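Local coordinates for protein glucose-6-phosphate dehydrogenase (Trypanosoma cruzi, PDB 5AQ1) that catalyses the NADP-dependent oxidation of glucose 6-phosphate to 6-phosphogluconolactone, the entry step of the pentose phosphate pathway, at residues I240-I245 / G358-I363; V346-V351 / Q498-I503; R123-I128 / G142-Y147. All blocks are in the same frame, centred on the assembly; numbering follows the deposited sequence.

Contact 1: residues I240-I245 / G358-I363; sequences IACVQI and GVPFII
With CG1 of Val243 anti to the backbone N (chi1 175°) and CG of Phe361 beside its own N, anti to the carbonyl carbon (chi1 -77°), the two side chains of this bridged pair run side by side on one face of the sheet. The CD2–CE2 side of the ring comes up against the valine, with Phe361 CD2 3.5 Å from Val243 CB, and Val243 CG2 lies 3.7 Å from Phe361 CE2. Further along that face the chain ends of two isoleucines touch, Ile245 CD1 to Ile363 CD1 at 3.7 Å. Helix 264-282 packs over this layer through Leu274, Leu278 and Leu281. The other face carries Gln244, whose CG lies 3.8 Å from CB of Ile362, and here helix 495-504 is the neighbour. Between the two layers the backbones are joined by three nearly straight hydrogen bonds. Val243 N donates to Pro360 O at 3.2 Å; Val243 O then accepts from Ile362 N at 2.8 Å, and Ile362 O accepts from Ile245 N at the same 2.8 Å. Ile362 thus uses both its N-H and its carbonyl on the partner strand, as expected of parallel pairing. At the N-terminal end, Ala241 and Cys242 both face Gln379 of strand 373-380, a classic beta bulge on the opposite edge of the strand. The whole is a parallel pair, its strands inclined by 16°, within the large mixed sheet of the C-terminal domain of glucose-6-phosphate dehydrogenase.

Contact 2: residues V346-V351 / Q498-I503; sequences VLRLHV and QEFIRI
A helix laid against a face of a beta-sheet joins these segments, with Phe500 of helix 495-504 reaching between Val346 and Arg348 of strand 344-349. The ring is brought there by a CG anti to the backbone N (chi1 177°), which sends it outward from the helix to the strand. One rim of the ring meets the valine: Val346 CG1 sits in the ring plane at its edge, 3.7 Å from Phe500 CD2. Val346 CG1 also touches Ile501 CG1, at 3.9 Å, so that one branch of the valine serves two consecutive helix residues. Val346 and Arg348, two apart on the strand, project from the same face, as alternation in a strand requires, and the helix axis runs 9.3 Å from the strand at only 17° to it, the near-parallel alignment common in alpha/beta packing. Around the far end of the ring comes Arg348. Arg348 CB lies 3.7 Å from Phe500 CZ, and a bend at chi3 carries the guanidinium back past the ring, the two planes 24° apart and Arg348 NH1 approaching CE1 of Phe500 obliquely at 3.5 Å. Arg348 NH1 also passes Ile503 CD1, at 4.1 Å. Its polar ends are held outside the two segments: NH1 is hydrogen-bonded to Ser504 OG and NH2 forms a salt bridge with Glu312, close to the start of neighbouring strand 313-319.

Contact 3: residues R123-I128 / G142-Y147; sequences RLNERI and GNRLFY
Arg144 reaches from strand 143-148 to Ile128 and Asn125 of helix 118-134, and its path can be traced atom by atom. CB points toward the helix, and beyond CG the chain is fully extended, with chi2 and chi3 both close to 180°, so the methylenes span the gap between strand and helix. Arg144 CD is the first atom to touch, 3.9 Å from Ile128 CG2. That methyl then lies over one face of the guanidinium, displaced toward its rim, with Ile128 CG2 3.4 Å from Arg144 NE and 3.6 Å from Arg144 CZ. At the tip the polar contact begins: Arg144 NH1 donates to Asn125 OD1 at 2.8 Å, with the oxygen close to the guanidinium plane and the N-H pointing almost straight at it (166°). The asparagine amide is turned 54° against the guanidinium, and the donor arrives tilted from the carbonyl plane. NH2 has a weak bond to a water. A salt bridge from NE to Glu132, one turn farther along the same helix, would balance the positive charge of this buried arginine. Next to it Ile128 CD1, on the other branch, rests 3.9 Å from Phe146 CE1. Helix 118-134 is the connection of a beta-alpha-beta crossover in the Rossmann-type coenzyme domain: it leads from edge strand 108-112 to strand 143-148, packing on the way against strands 67-72 and 33-38 through Leu124 and Ile128.

In the fold
Contact 3 closes first along the chain, within the NAD-binding region; contacts 1 and 2 follow in the C-terminal region, their segments alternating. These two are neighbours, with centres 8 Å apart. Strands 344-349 and 361-366 adjoin in the mixed sheet, where Leu347 and Leu349 pair through backbone N-H groups with Ile363 and Phe361, and Ile362 packs on Val346. Strand 240-248 and helix 495-504 are tied to the same sheet, the helix packed on its face. Contact 3 lies 46 to 48 Å away, between centres, where helix 118-134 packs on the separate parallel sheet across the chain's centre. The enzyme thus combines a coenzyme-binding domain with a large beta-sheet domain, glucose 6-phosphate binding between them.

Contact 1: residues I240-I245 / G358-I363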
# COMPACT_ATOMS: atom_id res chain seq x y z
N ILE B 240 3.46 -0.11 -10.71
CA ILE B 240 4.16 0.08 -11.98
C ILE B 240 4.63 -1.25 -12.55
O ILE B 240 5.31 -2.03 -11.87
CB ILE B 240 5.34 1.05 -11.85
CG1 ILE B 240 4.83 2.45 -11.48
CG2 ILE B 240 6.14 1.11 -13.14
CD1 ILE B 240 5.92 3.44 -11.12
N ALA B 241 4.27 -1.50 -13.81
CA ALA B 241 4.65 -2.72 -14.51
C ALA B 241 5.92 -2.54 -15.34
O ALA B 241 6.72 -3.47 -15.45
CB ALA B 241 3.51 -3.17 -15.42
N CYS B 242 6.09 -1.36 -15.92
CA CYS B 242 7.20 -1.10 -16.82
C CYS B 242 7.41 0.40 -17.04
O CYS B 242 6.44 1.16 -17.12
CB CYS B 242 6.95 -1.78 -18.16
SG CYS B 242 8.27 -1.53 -19.37
N VAL B 243 8.67 0.81 -17.14
CA VAL B 243 9.03 2.21 -17.42
C VAL B 243 9.87 2.27 -18.70
O VAL B 243 10.89 1.59 -18.80
CB VAL B 243 9.82 2.84 -16.26
CG1 VAL B 243 10.28 4.25 -16.61
CG2 VAL B 243 8.97 2.86 -15.00
N GLN B 244 9.44 3.09 -19.66
CA GLN B 244 10.16 3.25 -20.92
C GLN B 244 10.61 4.70 -21.10
O GLN B 244 9.82 5.62 -20.93
CB GLN B 244 9.28 2.83 -22.10
CG GLN B 244 10.06 2.61 -23.39
CD GLN B 244 9.17 2.37 -24.59
OE1 GLN B 244 9.24 1.32 -25.23
NE2 GLN B 244 8.34 3.35 -24.91
N ILE B 245 11.89 4.87 -21.43
CA ILE B 245 12.45 6.19 -21.73
C ILE B 245 12.95 6.15 -23.18
O ILE B 245 13.79 5.32 -23.53
CB ILE B 245 13.60 6.54 -20.77
CG1 ILE B 245 13.11 6.54 -19.32
CG2 ILE B 245 14.18 7.91 -21.11
CD1 ILE B 245 14.21 6.58 -18.28
N GLY B 358 11.92 -5.96 -9.78
CA GLY B 358 11.07 -6.62 -10.76
C GLY B 358 10.47 -5.72 -11.82
O GLY B 358 9.75 -6.21 -12.70
N VAL B 359 10.75 -4.42 -11.76
CA VAL B 359 10.21 -3.46 -12.73
C VAL B 359 11.26 -3.21 -13.81
O VAL B 359 12.29 -2.60 -13.54
CB VAL B 359 9.85 -2.13 -12.06
CG1 VAL B 359 9.21 -1.17 -13.06
CG2 VAL B 359 8.90 -2.36 -10.89
N PRO B 360 11.01 -3.70 -15.03
CA PRO B 360 11.97 -3.47 -16.11
C PRO B 360 12.00 -2.01 -16.57
O PRO B 360 10.95 -1.39 -16.75
CB PRO B 360 11.45 -4.37 -17.23
CG PRO B 360 9.99 -4.48 -16.98
CD PRO B 360 9.85 -4.49 -15.49
N PHE B 361 13.20 -1.48 -16.76
CA PHE B 361 13.39 -0.15 -17.31
C PHE B 361 13.93 -0.25 -18.72
O PHE B 361 15.05 -0.73 -18.92
CB PHE B 361 14.33 0.67 -16.43
CG PHE B 361 13.68 1.17 -15.19
CD1 PHE B 361 13.61 0.38 -14.05
CD2 PHE B 361 13.12 2.44 -15.15
CE1 PHE B 361 13.00 0.84 -12.90
CE2 PHE B 361 12.51 2.91 -14.01
CZ PHE B 361 12.45 2.11 -12.88
N ILE B 362 13.13 0.19 -19.69
CA ILE B 362 13.52 0.16 -21.09
C ILE B 362 14.06 1.53 -21.49
O ILE B 362 13.33 2.51 -21.48
CB ILE B 362 12.32 -0.17 -22.02
CG1 ILE B 362 11.51 -1.36 -21.49
CG2 ILE B 362 12.81 -0.43 -23.44
CD1 ILE B 362 12.32 -2.62 -21.32
N ILE B 363 15.34 1.58 -21.83
CA ILE B 363 15.95 2.81 -22.34
C ILE B 363 16.18 2.61 -23.82
O ILE B 363 16.86 1.66 -24.22
CB ILE B 363 17.32 3.10 -21.69
CG1 ILE B 363 17.28 2.93 -20.17
CG2 ILE B 363 17.80 4.50 -22.09
CD1 ILE B 363 16.60 4.06 -19.43

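Contact 2: residues V346-V351 / Q498-I503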
# COMPACT_ATOMS: atom_id res chain seq x y z
N VAL B 346 18.46 -0.32 -27.75
CA VAL B 346 17.46 -0.55 -26.70
C VAL B 346 18.14 -1.33 -25.59
O VAL B 346 18.74 -2.36 -25.84
CB VAL B 346 16.26 -1.39 -27.17
CG1 VAL B 346 15.20 -1.44 -26.08
CG2 VAL B 346 15.67 -0.83 -28.45
N LEU B 347 18.02 -0.83 -24.36
CA LEU B 347 18.57 -1.49 -23.18
C LEU B 347 17.45 -1.85 -22.22
O LEU B 347 16.48 -1.11 -22.11
CB LEU B 347 19.55 -0.55 -22.48
CG LEU B 347 21.02 -0.57 -22.90
CD1 LEU B 347 21.19 -0.55 -24.41
CD2 LEU B 347 21.75 0.61 -22.28
N ARG B 348 17.58 -3.00 -21.55
CA ARG B 348 16.74 -3.30 -20.39
C ARG B 348 17.60 -3.24 -19.14
O ARG B 348 18.56 -4.01 -18.99
CB ARG B 348 16.08 -4.68 -20.51
CG ARG B 348 15.27 -5.06 -19.27
CD ARG B 348 14.38 -6.28 -19.48
NE ARG B 348 15.14 -7.54 -19.50
CZ ARG B 348 15.18 -8.41 -20.51
NH1 ARG B 348 14.49 -8.22 -21.63
NH2 ARG B 348 15.91 -9.51 -20.39
N LEU B 349 17.26 -2.32 -18.24
CA LEU B 349 17.97 -2.17 -16.98
C LEU B 349 17.09 -2.59 -15.81
O LEU B 349 15.86 -2.55 -15.90
CB LEU B 349 18.42 -0.72 -16.79
CG LEU B 349 19.24 -0.11 -17.93
CD1 LEU B 349 19.58 1.33 -17.61
CD2 LEU B 349 20.51 -0.91 -18.20
N HIS B 350 17.74 -3.00 -14.72
CA HIS B 350 17.07 -3.32 -13.48
C HIS B 350 17.63 -2.43 -12.38
O HIS B 350 18.85 -2.28 -12.26
CB HIS B 350 17.29 -4.79 -13.12
CG HIS B 350 16.88 -5.74 -14.19
ND1 HIS B 350 15.56 -5.97 -14.52
CD2 HIS B 350 17.61 -6.51 -15.03
CE1 HIS B 350 15.49 -6.85 -15.51
NE2 HIS B 350 16.73 -7.19 -15.83
N VAL B 351 16.75 -1.84 -11.58
CA VAL B 351 17.15 -1.10 -10.39
C VAL B 351 16.91 -2.01 -9.19
O VAL B 351 15.77 -2.35 -8.89
CB VAL B 351 16.35 0.20 -10.23
CG1 VAL B 351 16.87 1.01 -9.05
CG2 VAL B 351 16.41 1.03 -11.51
N GLN B 498 11.72 -4.20 -31.38
CA GLN B 498 10.33 -4.23 -30.93
C GLN B 498 9.99 -5.53 -30.19
O GLN B 498 9.26 -5.51 -29.21
CB GLN B 498 9.36 -4.04 -32.10
CG GLN B 498 9.35 -2.63 -32.68
CD GLN B 498 9.01 -1.56 -31.65
OE1 GLN B 498 8.29 -1.82 -30.68
NE2 GLN B 498 9.53 -0.36 -31.86
N GLU B 499 10.52 -6.64 -30.68
CA GLU B 499 10.32 -7.93 -30.03
C GLU B 499 11.01 -7.95 -28.67
O GLU B 499 10.46 -8.46 -27.69
CB GLU B 499 10.81 -9.07 -30.92
CG GLU B 499 10.61 -10.48 -30.35
CD GLU B 499 9.17 -10.75 -29.91
OE1 GLU B 499 8.23 -10.18 -30.50
OE2 GLU B 499 8.99 -11.55 -28.97
N PHE B 500 12.21 -7.38 -28.60
CA PHE B 500 12.93 -7.25 -27.33
C PHE B 500 12.15 -6.42 -26.32
O PHE B 500 12.09 -6.77 -25.14
CB PHE B 500 14.32 -6.64 -27.55
CG PHE B 500 15.09 -6.41 -26.28
CD1 PHE B 500 15.65 -7.48 -25.59
CD2 PHE B 500 15.25 -5.13 -25.77
CE1 PHE B 500 16.35 -7.27 -24.42
CE2 PHE B 500 15.96 -4.91 -24.60
CZ PHE B 500 16.51 -5.98 -23.92
N ILE B 501 11.55 -5.32 -26.79
CA ILE B 501 10.73 -4.46 -25.93
C ILE B 501 9.51 -5.23 -25.41
O ILE B 501 9.18 -5.13 -24.23
CB ILE B 501 10.29 -3.18 -26.67
CG1 ILE B 501 11.50 -2.25 -26.87
CG2 ILE B 501 9.21 -2.44 -25.88
CD1 ILE B 501 11.27 -1.13 -27.85
N ARG B 502 8.86 -5.98 -26.29
CA ARG B 502 7.66 -6.72 -25.93
C ARG B 502 7.92 -7.75 -24.84
O ARG B 502 7.21 -7.79 -23.84
CB ARG B 502 7.04 -7.39 -27.16
CG ARG B 502 5.63 -7.91 -26.94
CD ARG B 502 5.20 -8.88 -28.03
NE ARG B 502 6.05 -10.07 -28.08
CZ ARG B 502 6.02 -11.07 -27.19
NH1 ARG B 502 5.17 -11.06 -26.17
NH2 ARG B 502 6.85 -12.09 -27.34
N ILE B 503 8.95 -8.58 -25.03
CA ILE B 503 9.27 -9.62 -24.04
C ILE B 503 9.82 -9.02 -22.74
O ILE B 503 9.75 -9.65 -21.69
CB ILE B 503 10.25 -10.70 -24.56
CG1 ILE B 503 11.68 -10.16 -24.71
CG2 ILE B 503 9.76 -11.31 -25.86
CD1 ILE B 503 12.73 -11.06 -24.09

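Contact 3: residues R123-I128 / G142-Y147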
# COMPACT_ATOMS: atom_id res chain seq x y z
N ARG B 123 46.58 37.84 -20.21
CA ARG B 123 45.86 38.84 -21.02
C ARG B 123 44.36 38.79 -20.75
O ARG B 123 43.72 39.83 -20.61
CB ARG B 123 46.13 38.64 -22.51
CG ARG B 123 47.50 39.12 -22.97
CD ARG B 123 47.82 38.70 -24.40
NE ARG B 123 46.82 39.18 -25.36
CZ ARG B 123 45.95 38.42 -26.04
NH1 ARG B 123 45.94 37.09 -25.91
NH2 ARG B 123 45.10 38.99 -26.88
N LEU B 124 43.82 37.57 -20.70
CA LEU B 124 42.40 37.35 -20.41
C LEU B 124 42.02 37.95 -19.06
O LEU B 124 41.02 38.67 -18.95
CB LEU B 124 42.07 35.86 -20.43
CG LEU B 124 40.64 35.42 -20.05
CD1 LEU B 124 39.59 36.09 -20.92
CD2 LEU B 124 40.51 33.90 -20.14
N ASN B 125 42.82 37.65 -18.04
CA ASN B 125 42.62 38.20 -16.70
C ASN B 125 42.56 39.72 -16.70
O ASN B 125 41.70 40.32 -16.05
CB ASN B 125 43.73 37.72 -15.78
CG ASN B 125 43.53 38.14 -14.34
OD1 ASN B 125 42.62 37.65 -13.66
ND2 ASN B 125 44.37 39.04 -13.85
N GLU B 126 43.48 40.34 -17.43
CA GLU B 126 43.59 41.80 -17.49
C GLU B 126 42.40 42.44 -18.19
O GLU B 126 41.94 43.52 -17.79
CB GLU B 126 44.87 42.21 -18.21
CG GLU B 126 46.12 41.90 -17.41
CD GLU B 126 47.39 41.94 -18.24
OE1 GLU B 126 47.42 42.63 -19.29
OE2 GLU B 126 48.35 41.27 -17.84
N ARG B 127 41.91 41.78 -19.23
CA ARG B 127 40.74 42.24 -19.95
C ARG B 127 39.51 42.18 -19.03
O ARG B 127 38.68 43.09 -19.04
CB ARG B 127 40.52 41.39 -21.19
CG ARG B 127 39.34 41.81 -22.04
CD ARG B 127 39.47 43.24 -22.55
NE ARG B 127 38.82 43.39 -23.85
CZ ARG B 127 39.37 43.07 -25.02
NH1 ARG B 127 40.62 42.59 -25.08
NH2 ARG B 127 38.68 43.23 -26.14
N ILE B 128 39.43 41.12 -18.24
CA ILE B 128 38.37 40.98 -17.25
C ILE B 128 38.51 42.08 -16.19
O ILE B 128 37.52 42.72 -15.83
CB ILE B 128 38.38 39.60 -16.57
CG1 ILE B 128 37.99 38.51 -17.58
CG2 ILE B 128 37.41 39.56 -15.39
CD1 ILE B 128 38.30 37.10 -17.12
N GLY B 142 34.53 41.43 -8.74
CA GLY B 142 33.58 40.93 -9.74
C GLY B 142 33.48 39.42 -9.77
O GLY B 142 34.45 38.72 -9.50
N ASN B 143 32.29 38.92 -10.09
CA ASN B 143 32.06 37.48 -10.24
C ASN B 143 32.35 37.05 -11.67
O ASN B 143 32.00 37.75 -12.61
CB ASN B 143 30.62 37.14 -9.88
CG ASN B 143 30.27 37.48 -8.44
OD1 ASN B 143 30.97 37.06 -7.51
ND2 ASN B 143 29.20 38.23 -8.25
N ARG B 144 32.98 35.89 -11.83
CA ARG B 144 33.44 35.43 -13.14
C ARG B 144 32.86 34.07 -13.47
O ARG B 144 33.09 33.10 -12.75
CB ARG B 144 34.96 35.36 -13.16
CG ARG B 144 35.65 36.65 -12.77
CD ARG B 144 37.16 36.55 -12.90
NE ARG B 144 37.82 37.81 -12.55
CZ ARG B 144 39.13 38.03 -12.64
NH1 ARG B 144 39.95 37.08 -13.07
NH2 ARG B 144 39.62 39.22 -12.29
N LEU B 145 32.11 33.99 -14.57
CA LEU B 145 31.59 32.72 -15.08
C LEU B 145 32.32 32.36 -16.37
O LEU B 145 32.22 33.07 -17.37
CB LEU B 145 30.09 32.82 -15.35
CG LEU B 145 29.38 31.56 -15.85
CD1 LEU B 145 29.29 30.52 -14.75
CD2 LEU B 145 27.99 31.89 -16.37
N PHE B 146 33.06 31.25 -16.34
CA PHE B 146 33.78 30.77 -17.51
C PHE B 146 32.98 29.66 -18.17
O PHE B 146 32.77 28.61 -17.56
CB PHE B 146 35.17 30.26 -17.12
CG PHE B 146 36.08 31.34 -16.59
CD1 PHE B 146 36.67 32.25 -17.45
CD2 PHE B 146 36.34 31.43 -15.23
CE1 PHE B 146 37.51 33.24 -16.96
CE2 PHE B 146 37.17 32.42 -14.74
CZ PHE B 146 37.76 33.33 -15.60
N TYR B 147 32.53 29.90 -19.40
CA TYR B 147 31.83 28.88 -20.19
C TYR B 147 32.82 28.23 -21.15
O TYR B 147 33.32 28.89 -22.07
CB TYR B 147 30.66 29.48 -20.97
CG TYR B 147 29.60 28.47 -21.36
CD1 TYR B 147 29.91 27.41 -22.22
CD2 TYR B 147 28.30 28.56 -20.88
CE1 TYR B 147 28.95 26.48 -22.58
CE2 TYR B 147 27.33 27.63 -21.24
CZ TYR B 147 27.66 26.59 -22.09
OH TYR B 147 26.72 25.67 -22.45
O HOH W 1 41.87 38.92 -10.52